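Local coordinates for DUF4973 domain-containing protein (Bacteroides thetaiotaomicron, PDB 4QNI) that is of unknown function but probably acts as an auxiliary nutrient-binding lipoprotein of a gut bacterium, built from two beta-rich domains, at residues F125-I130 against I165-D170; G38-G43 against I211-I216; I130-K135 against R207-D212. All blocks are in the same frame, centred on the assembly; numbering follows the deposited sequence.

Contact 1 of 3, residues F125-I130 against I165-D170. With EDO (1,2-ethanediol), chain I; EDO (1,2-ethanediol), chain F.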
# COMPACT_ATOMS: atom_id res chain seq x y z
N PHE A 125 22.20 -7.05 29.99
CA PHE A 125 23.25 -6.76 29.04
C PHE A 125 24.54 -6.32 29.70
O PHE A 125 24.54 -5.63 30.71
CB PHE A 125 22.82 -5.65 28.06
CG PHE A 125 21.68 -6.01 27.16
CD1 PHE A 125 21.89 -6.74 25.99
CD2 PHE A 125 20.38 -5.58 27.43
CE1 PHE A 125 20.84 -7.05 25.14
CE2 PHE A 125 19.32 -5.88 26.57
CZ PHE A 125 19.55 -6.65 25.45
N ASP A 126 25.64 -6.71 29.05
CA ASP A 126 27.00 -6.35 29.40
C ASP A 126 27.62 -5.87 28.10
O ASP A 126 27.99 -6.69 27.26
CB ASP A 126 27.77 -7.51 30.05
CG ASP A 126 29.10 -7.07 30.64
OD1 ASP A 126 29.51 -5.91 30.40
OD2 ASP A 126 29.73 -7.88 31.34
N PHE A 127 27.59 -4.55 27.90
CA PHE A 127 28.04 -3.91 26.68
C PHE A 127 29.52 -3.53 26.73
O PHE A 127 30.04 -3.00 25.76
CB PHE A 127 27.18 -2.70 26.38
CG PHE A 127 25.69 -2.90 26.14
CD1 PHE A 127 25.24 -3.78 25.16
CD2 PHE A 127 24.75 -2.11 26.80
CE1 PHE A 127 23.87 -3.92 24.90
CE2 PHE A 127 23.38 -2.25 26.53
CZ PHE A 127 22.95 -3.13 25.57
N ARG A 128 30.19 -3.79 27.84
CA ARG A 128 31.62 -3.48 27.97
C ARG A 128 32.44 -4.07 26.82
O ARG A 128 32.38 -5.27 26.54
CB ARG A 128 32.15 -3.97 29.31
CG ARG A 128 31.67 -3.07 30.44
CD ARG A 128 32.13 -3.56 31.78
NE ARG A 128 31.70 -4.93 32.05
CZ ARG A 128 32.19 -5.69 33.02
NH1 ARG A 128 33.14 -5.24 33.82
NH2 ARG A 128 31.71 -6.91 33.21
N ASN A 129 33.14 -3.18 26.12
CA ASN A 129 34.04 -3.42 24.98
C ASN A 129 33.33 -3.94 23.75
O ASN A 129 34.00 -4.47 22.86
CB ASN A 129 35.20 -4.34 25.34
CG ASN A 129 36.11 -3.70 26.33
OD1 ASN A 129 36.56 -2.57 26.16
ND2 ASN A 129 36.32 -4.37 27.42
N ILE A 130 31.99 -3.75 23.65
CA ILE A 130 31.28 -4.20 22.46
C ILE A 130 31.81 -3.39 21.24
O ILE A 130 32.15 -2.21 21.36
CB ILE A 130 29.73 -4.10 22.62
CG1 ILE A 130 29.02 -5.05 21.63
CG2 ILE A 130 29.19 -2.63 22.56
CD1 ILE A 130 27.52 -5.22 21.85
N ILE A 165 20.14 -4.48 18.69
CA ILE A 165 20.36 -3.78 19.94
C ILE A 165 21.27 -2.61 19.75
O ILE A 165 22.42 -2.76 19.29
CB ILE A 165 20.94 -4.71 21.04
CG1 ILE A 165 20.07 -5.99 21.25
CG2 ILE A 165 21.21 -3.94 22.34
CD1 ILE A 165 18.67 -5.76 21.65
N PHE A 166 20.77 -1.45 20.14
CA PHE A 166 21.61 -0.26 20.18
C PHE A 166 21.81 0.22 21.61
O PHE A 166 20.89 0.83 22.17
CB PHE A 166 21.04 0.91 19.34
CG PHE A 166 21.08 0.72 17.86
CD1 PHE A 166 22.29 0.71 17.17
CD2 PHE A 166 19.91 0.51 17.14
CE1 PHE A 166 22.32 0.52 15.79
CE2 PHE A 166 19.95 0.33 15.76
CZ PHE A 166 21.15 0.33 15.09
N PRO A 167 22.99 0.02 22.23
CA PRO A 167 23.27 0.75 23.48
C PRO A 167 23.25 2.26 23.20
O PRO A 167 23.58 2.69 22.08
CB PRO A 167 24.70 0.32 23.84
CG PRO A 167 25.04 -0.76 22.91
CD PRO A 167 24.20 -0.62 21.71
N PHE A 168 22.87 3.06 24.16
CA PHE A 168 22.97 4.49 23.93
C PHE A 168 23.58 5.17 25.12
O PHE A 168 23.32 4.76 26.25
CB PHE A 168 21.62 5.14 23.56
CG PHE A 168 20.54 5.12 24.60
CD1 PHE A 168 20.41 6.15 25.53
CD2 PHE A 168 19.59 4.10 24.62
CE1 PHE A 168 19.39 6.14 26.49
CE2 PHE A 168 18.54 4.10 25.56
CZ PHE A 168 18.45 5.12 26.47
N ASN A 169 24.39 6.20 24.87
CA ASN A 169 24.94 7.06 25.90
C ASN A 169 24.35 8.46 25.60
O ASN A 169 23.43 8.57 24.78
CB ASN A 169 26.48 7.00 25.92
CG ASN A 169 27.17 7.47 24.66
OD1 ASN A 169 26.58 8.12 23.79
ND2 ASN A 169 28.43 7.10 24.48
N ASP A 170 24.85 9.53 26.25
CA ASP A 170 24.30 10.88 26.02
C ASP A 170 24.61 11.43 24.63
O ASP A 170 24.08 12.46 24.26
CB ASP A 170 24.85 11.88 27.08
CG ASP A 170 24.44 11.59 28.52
OD1 ASP A 170 23.42 10.92 28.73
OD2 ASP A 170 25.13 12.08 29.44
C1 EDO I . 25.09 5.95 30.38
O1 EDO I . 26.08 6.78 29.79
C2 EDO I . 24.12 5.34 29.33
O2 EDO I . 23.05 6.23 29.00
C1 EDO F . 21.48 13.95 25.93
O1 EDO F . 21.45 14.19 24.54
C2 EDO F . 20.15 13.29 26.39
O2 EDO F . 20.17 13.05 27.80
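Phe125, Phe127, Ile165 and Pro167 form part of a buried hydrophobic core where two sheets face each other, strand 118-126 ending on one side and strand 160-168 on the other. The backbones stay well apart, the nearest pair of CA atoms, Phe127 and Pro167, being 7.4 Å from each other, so side chains alone bridge the gap. The central element is a CH-pi contact: Pro167 CG sits 3.8 Å from the centroid of the Phe127 ring, only 10° off the ring normal, while Pro167 CB lies over the CD2-CE2 side. Phe127 CG stands anti to its carbonyl carbon (chi1 -62°), which carries the ring across to the proline. The opposite face of this ring is backed by Phe125 CB near the rim, so the ring is clamped from both sides. Such side-chain filling between a three-stranded antiparallel sheet and a mixed one is consistent with the Ig-like sandwich of the E-set clan, to which the N-terminal family belongs. Ile165 serves both phenylalanines with different branches: CG2 reaches Phe127 CE1 at 3.7 Å, its side chain crossing that of Phe127 at about a right angle, whereas CD1 meets Phe125 CZ at 4.0 Å from the opposing direction. A leucine in place of Phe127 would probably leave Pro167 CG without an aromatic face to lie on and open a gap beside Ile165 CG2. Beyond Phe127 the chain reverses in a type II turn closed by Ile130 N to Phe127 O, 3.0 Å. Within the same segment Arg128 grips Asp126 side-on, NE to OD1 and NH2 to OD2, each bond 2.9 Å long and nearly straight.

Contact 2 of 3, residues G38-G43 against I211-I216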
# COMPACT_ATOMS: atom_id res chain seq x y z
N GLY A 38 22.02 9.10 39.24
CA GLY A 38 23.16 8.68 38.42
C GLY A 38 24.00 7.51 38.92
O GLY A 38 25.05 7.24 38.32
N ASN A 39 23.55 6.80 39.99
CA ASN A 39 24.24 5.59 40.51
C ASN A 39 23.83 4.36 39.66
O ASN A 39 22.67 4.23 39.28
CB ASN A 39 23.92 5.32 41.99
CG ASN A 39 23.90 6.53 42.91
OD1 ASN A 39 22.87 6.83 43.53
ND2 ASN A 39 25.03 7.22 43.05
N TYR A 40 24.78 3.44 39.42
CA TYR A 40 24.58 2.24 38.62
C TYR A 40 23.62 1.24 39.26
O TYR A 40 23.83 0.78 40.38
CB TYR A 40 25.91 1.57 38.32
CG TYR A 40 26.83 2.44 37.51
CD1 TYR A 40 26.56 2.72 36.17
CD2 TYR A 40 28.00 2.96 38.06
CE1 TYR A 40 27.41 3.52 35.42
CE2 TYR A 40 28.86 3.76 37.32
CZ TYR A 40 28.56 4.03 36.00
OH TYR A 40 29.42 4.82 35.26
N ALA A 41 22.63 0.86 38.47
CA ALA A 41 21.55 -0.04 38.85
C ALA A 41 21.80 -1.47 38.45
O ALA A 41 21.17 -2.35 39.04
CB ALA A 41 20.26 0.45 38.21
N GLU A 42 22.66 -1.73 37.45
CA GLU A 42 22.83 -3.11 36.99
C GLU A 42 24.23 -3.68 37.17
O GLU A 42 24.57 -4.70 36.54
CB GLU A 42 22.37 -3.25 35.54
CG GLU A 42 20.87 -3.46 35.43
CD GLU A 42 20.29 -4.74 36.02
OE1 GLU A 42 20.99 -5.78 36.05
OE2 GLU A 42 19.11 -4.69 36.43
N GLY A 43 25.00 -3.10 38.10
CA GLY A 43 26.33 -3.58 38.45
C GLY A 43 27.50 -2.72 38.02
O GLY A 43 28.65 -3.06 38.30
N ILE A 211 30.76 3.37 22.34
CA ILE A 211 32.01 2.68 22.71
C ILE A 211 31.94 2.48 24.22
O ILE A 211 32.00 1.35 24.71
CB ILE A 211 33.30 3.38 22.22
CG1 ILE A 211 33.44 3.17 20.69
CG2 ILE A 211 34.54 2.81 22.97
CD1 ILE A 211 34.67 3.81 20.03
N ASP A 212 31.77 3.59 24.93
CA ASP A 212 31.54 3.61 26.38
C ASP A 212 30.64 4.83 26.69
O ASP A 212 30.00 5.36 25.77
CB ASP A 212 32.85 3.58 27.17
CG ASP A 212 33.83 4.71 26.91
OD1 ASP A 212 33.38 5.82 26.53
OD2 ASP A 212 35.04 4.51 27.16
N GLU A 213 30.56 5.26 27.95
CA GLU A 213 29.70 6.39 28.37
C GLU A 213 30.06 7.74 27.75
O GLU A 213 29.17 8.59 27.62
CB GLU A 213 29.75 6.58 29.88
CG GLU A 213 29.07 5.49 30.67
CD GLU A 213 29.16 5.66 32.18
OE1 GLU A 213 29.81 6.62 32.66
OE2 GLU A 213 28.54 4.83 32.89
N GLN A 214 31.34 7.96 27.44
CA GLN A 214 31.83 9.26 26.96
C GLN A 214 32.45 9.17 25.58
O GLN A 214 33.14 10.11 25.14
CB GLN A 214 32.89 9.81 27.95
CG GLN A 214 32.34 10.14 29.34
CD GLN A 214 31.30 11.24 29.29
OE1 GLN A 214 30.26 11.15 29.95
NE2 GLN A 214 31.55 12.31 28.51
N THR A 215 32.23 8.03 24.90
CA THR A 215 32.84 7.80 23.60
C THR A 215 31.88 7.13 22.65
O THR A 215 31.19 6.17 23.00
CB THR A 215 34.14 6.93 23.73
OG1 THR A 215 34.83 7.22 24.94
CG2 THR A 215 35.07 7.07 22.56
N ILE A 216 31.91 7.60 21.42
CA ILE A 216 31.18 7.01 20.31
C ILE A 216 32.19 6.78 19.20
O ILE A 216 33.35 7.25 19.30
CB ILE A 216 29.99 7.93 19.83
CG1 ILE A 216 30.47 9.29 19.27
CG2 ILE A 216 28.91 8.11 20.91
CD1 ILE A 216 29.34 10.11 18.46
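The backbones of residues 38-43 and 211-216 are far apart, with the closest CA atoms, those of Tyr40 and Glu213, separated by 12.2 Å, so the link depends on two long side chains approaching from opposite directions, a carboxylate oxygen meeting the phenol at the ring's edge. Residues 211-216 form the tight connection from strand 205-210 to strand 215-219, neighbours in the large antiparallel sheet, and contain an Asx turn at Asp212. Facing them is the irregular loop between strands 24-30 and 47-56. Glu213 starts with CG anti to its carbonyl carbon and continues extended (chi2 178°), which projects its carboxylate straight at the phenol. Tyr40 OH donates to Glu213 OE2 across a short 2.5 Å, on the syn side of the oxygen and 19° out of the carboxylate plane. Ring and carboxylate planes differ by 29°, close to coplanar, and Glu213 OE2 lies near the ring plane, 3.1 Å from Tyr40 CE1. Ser32 OG also bonds to OE2, giving this oxygen a second partner. Neither residue of the pair is buried: Tyr40 is exposed and Glu213 partly so, and a bound 1,2-ethanediol approaches the Glu213 side chain to about 3 Å. The turn that presents Glu213 is itself well braced. Ile211 N and Asp212 N both donate to Thr215 O, from the same face of that carbonyl. Asp212 OD1 collects two donors from opposite faces of its carboxylate plane: Gln214 N at 3.1 Å, on the anti side, and Thr215 OG1 at 2.6 Å, on the syn side.

Contact 3 of 3, residues I130-K135 against R207-D212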
# COMPACT_ATOMS: atom_id res chain seq x y z
N ILE A 130 31.99 -3.75 23.65
CA ILE A 130 31.28 -4.20 22.46
C ILE A 130 31.81 -3.39 21.24
O ILE A 130 32.15 -2.21 21.36
CB ILE A 130 29.73 -4.10 22.62
CG1 ILE A 130 29.02 -5.05 21.63
CG2 ILE A 130 29.19 -2.63 22.56
CD1 ILE A 130 27.52 -5.22 21.85
N ASP A 131 32.00 -4.09 20.12
CA ASP A 131 32.39 -3.48 18.86
C ASP A 131 31.12 -3.37 18.05
O ASP A 131 30.59 -4.37 17.57
CB ASP A 131 33.48 -4.32 18.14
CG ASP A 131 34.08 -3.62 16.92
OD1 ASP A 131 33.42 -2.70 16.37
OD2 ASP A 131 35.21 -3.96 16.54
N MSE A 132 30.57 -2.16 17.97
CA MSE A 132 29.30 -1.91 17.29
C MSE A 132 29.42 -1.99 15.75
O MSE A 132 28.40 -1.91 15.06
CB MSE A 132 28.68 -0.58 17.76
CG MSE A 132 28.15 -0.66 19.20
SE MSE A 132 26.64 -1.92 19.37
CE MSE A 132 25.32 -0.92 18.40
N SER A 133 30.65 -2.26 15.24
CA SER A 133 30.97 -2.51 13.82
C SER A 133 30.25 -3.75 13.36
O SER A 133 29.89 -3.88 12.19
CB SER A 133 32.47 -2.70 13.64
OG SER A 133 32.97 -1.48 13.14
N GLU A 134 30.09 -4.69 14.29
CA GLU A 134 29.30 -5.90 14.12
C GLU A 134 27.89 -5.44 14.30
O GLU A 134 27.61 -4.69 15.23
CB GLU A 134 29.68 -6.97 15.18
CG GLU A 134 31.17 -7.22 15.36
CD GLU A 134 31.91 -7.76 14.15
OE1 GLU A 134 31.33 -8.55 13.38
OE2 GLU A 134 33.09 -7.37 13.98
N LYS A 135 27.00 -5.80 13.40
CA LYS A 135 25.62 -5.32 13.51
C LYS A 135 24.90 -6.29 14.46
O LYS A 135 24.17 -7.18 14.02
CB LYS A 135 25.00 -5.24 12.09
CG LYS A 135 25.73 -4.23 11.16
CD LYS A 135 25.55 -4.53 9.65
CE LYS A 135 24.11 -4.56 9.17
NZ LYS A 135 24.04 -4.58 7.69
N ARG A 207 25.47 7.77 11.71
CA ARG A 207 25.23 7.02 12.93
C ARG A 207 26.45 7.09 13.85
O ARG A 207 27.56 6.74 13.43
CB ARG A 207 24.86 5.56 12.58
CG ARG A 207 24.47 4.74 13.81
CD ARG A 207 23.70 3.51 13.42
NE ARG A 207 22.37 3.89 12.97
CZ ARG A 207 21.58 3.13 12.23
NH1 ARG A 207 21.99 1.93 11.83
NH2 ARG A 207 20.38 3.56 11.89
N GLY A 208 26.19 7.49 15.09
CA GLY A 208 27.17 7.59 16.17
C GLY A 208 26.93 6.39 17.06
O GLY A 208 25.88 6.30 17.69
N TYR A 209 27.87 5.43 17.07
CA TYR A 209 27.76 4.19 17.85
C TYR A 209 28.43 4.29 19.17
O TYR A 209 29.54 4.82 19.24
CB TYR A 209 28.41 3.04 17.08
CG TYR A 209 27.87 2.82 15.70
CD1 TYR A 209 28.37 3.52 14.61
CD2 TYR A 209 26.87 1.88 15.46
CE1 TYR A 209 27.88 3.31 13.32
CE2 TYR A 209 26.42 1.61 14.18
CZ TYR A 209 26.93 2.32 13.11
OH TYR A 209 26.42 2.10 11.86
N VAL A 210 27.86 3.69 20.20
CA VAL A 210 28.47 3.69 21.54
C VAL A 210 29.76 2.85 21.60
O VAL A 210 29.82 1.75 21.03
CB VAL A 210 27.46 3.22 22.60
CG1 VAL A 210 28.11 3.04 23.96
CG2 VAL A 210 26.32 4.19 22.71
N ILE A 211 30.76 3.37 22.34
CA ILE A 211 32.01 2.68 22.71
C ILE A 211 31.94 2.48 24.22
O ILE A 211 32.00 1.35 24.71
CB ILE A 211 33.30 3.38 22.22
CG1 ILE A 211 33.44 3.17 20.69
CG2 ILE A 211 34.54 2.81 22.97
CD1 ILE A 211 34.67 3.81 20.03
N ASP A 212 31.77 3.59 24.93
CA ASP A 212 31.54 3.61 26.38
C ASP A 212 30.64 4.83 26.69
O ASP A 212 30.00 5.36 25.77
CB ASP A 212 32.85 3.58 27.17
CG ASP A 212 33.83 4.71 26.91
OD1 ASP A 212 33.38 5.82 26.53
OD2 ASP A 212 35.04 4.51 27.16
O HOH W 1 31.55 -0.00 19.79
O HOH W 2 33.27 -0.65 23.36
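Ile130 reaches across to Val210 and Ile211 by water: its O accepts from two waters, each 2.8 Å from Ile130 O, one also donating to Val210 O and the other, at 2.7 Å, to Ile211 O. These waters join the loop between strands 118-126 and 135-142 to the end of strand 205-210, next to the outermost strand 173-176 of the large antiparallel sheet, water-mediated links that probably belong to the junction of the two domains. Asp131 opens a type I turn that runs to Glu134; its side chain accepts from Ser133 N as in an Asx turn, although the position of OD1 is less certain. Met132, a selenomethionine, carries the direct contact. Met132 N donates over 3.0 Å to the water that bridges Ile130 and Val210, so this one water holds three backbone groups, giving its two hydrogens to carbonyls and accepting from the amide. Met132 CB meets Tyr209 CB at 3.7 Å and lies 3.8 Å from Tyr209 CD2, obliquely to the ring, while Met132 CG comes to 3.5 Å from Val210 O, the same carbonyl that the water binds. Bends at chi2 (-65°) and chi3 (-70°) fold the chain so that its end packs on Pro167 and Phe166. Glu134 closes the turn through a weak bond, N to Asp131 O, and its carboxylate pairs with Arg231. On the other side of the contact, Arg207 CG lies over one face of the Tyr209 ring, 3.5 Å above the plane and offset toward the rim, and Tyr209 OH is hydrogen-bonded to Glu225 OE2, which also pairs with Arg207 NH1.

Overall arrangement
Contacts 1 and 3 are buried near the middle of the chain, whereas contact 2 lies at the surface, its centre about 15 Å from the centre of the chain. Their chemistry follows: aromatic and aliphatic groups in contact 1, mixed apolar packing and bridging water in contact 3, and in contact 2 one short hydrogen bond from a phenol to a carboxylate oxygen, probably charge-assisted. Contacts 1 and 3 share Ile130 and touch through Pro167 CD and Met132 CE, 3.5 Å apart. Contacts 2 and 3 share Ile211 and Asp212 and reach adjacent strands of one sheet. Asn169 of contact 1 ties all three, Asn169 ND2 lying 2.7 Å from Asp212 O, a probable hydrogen bond.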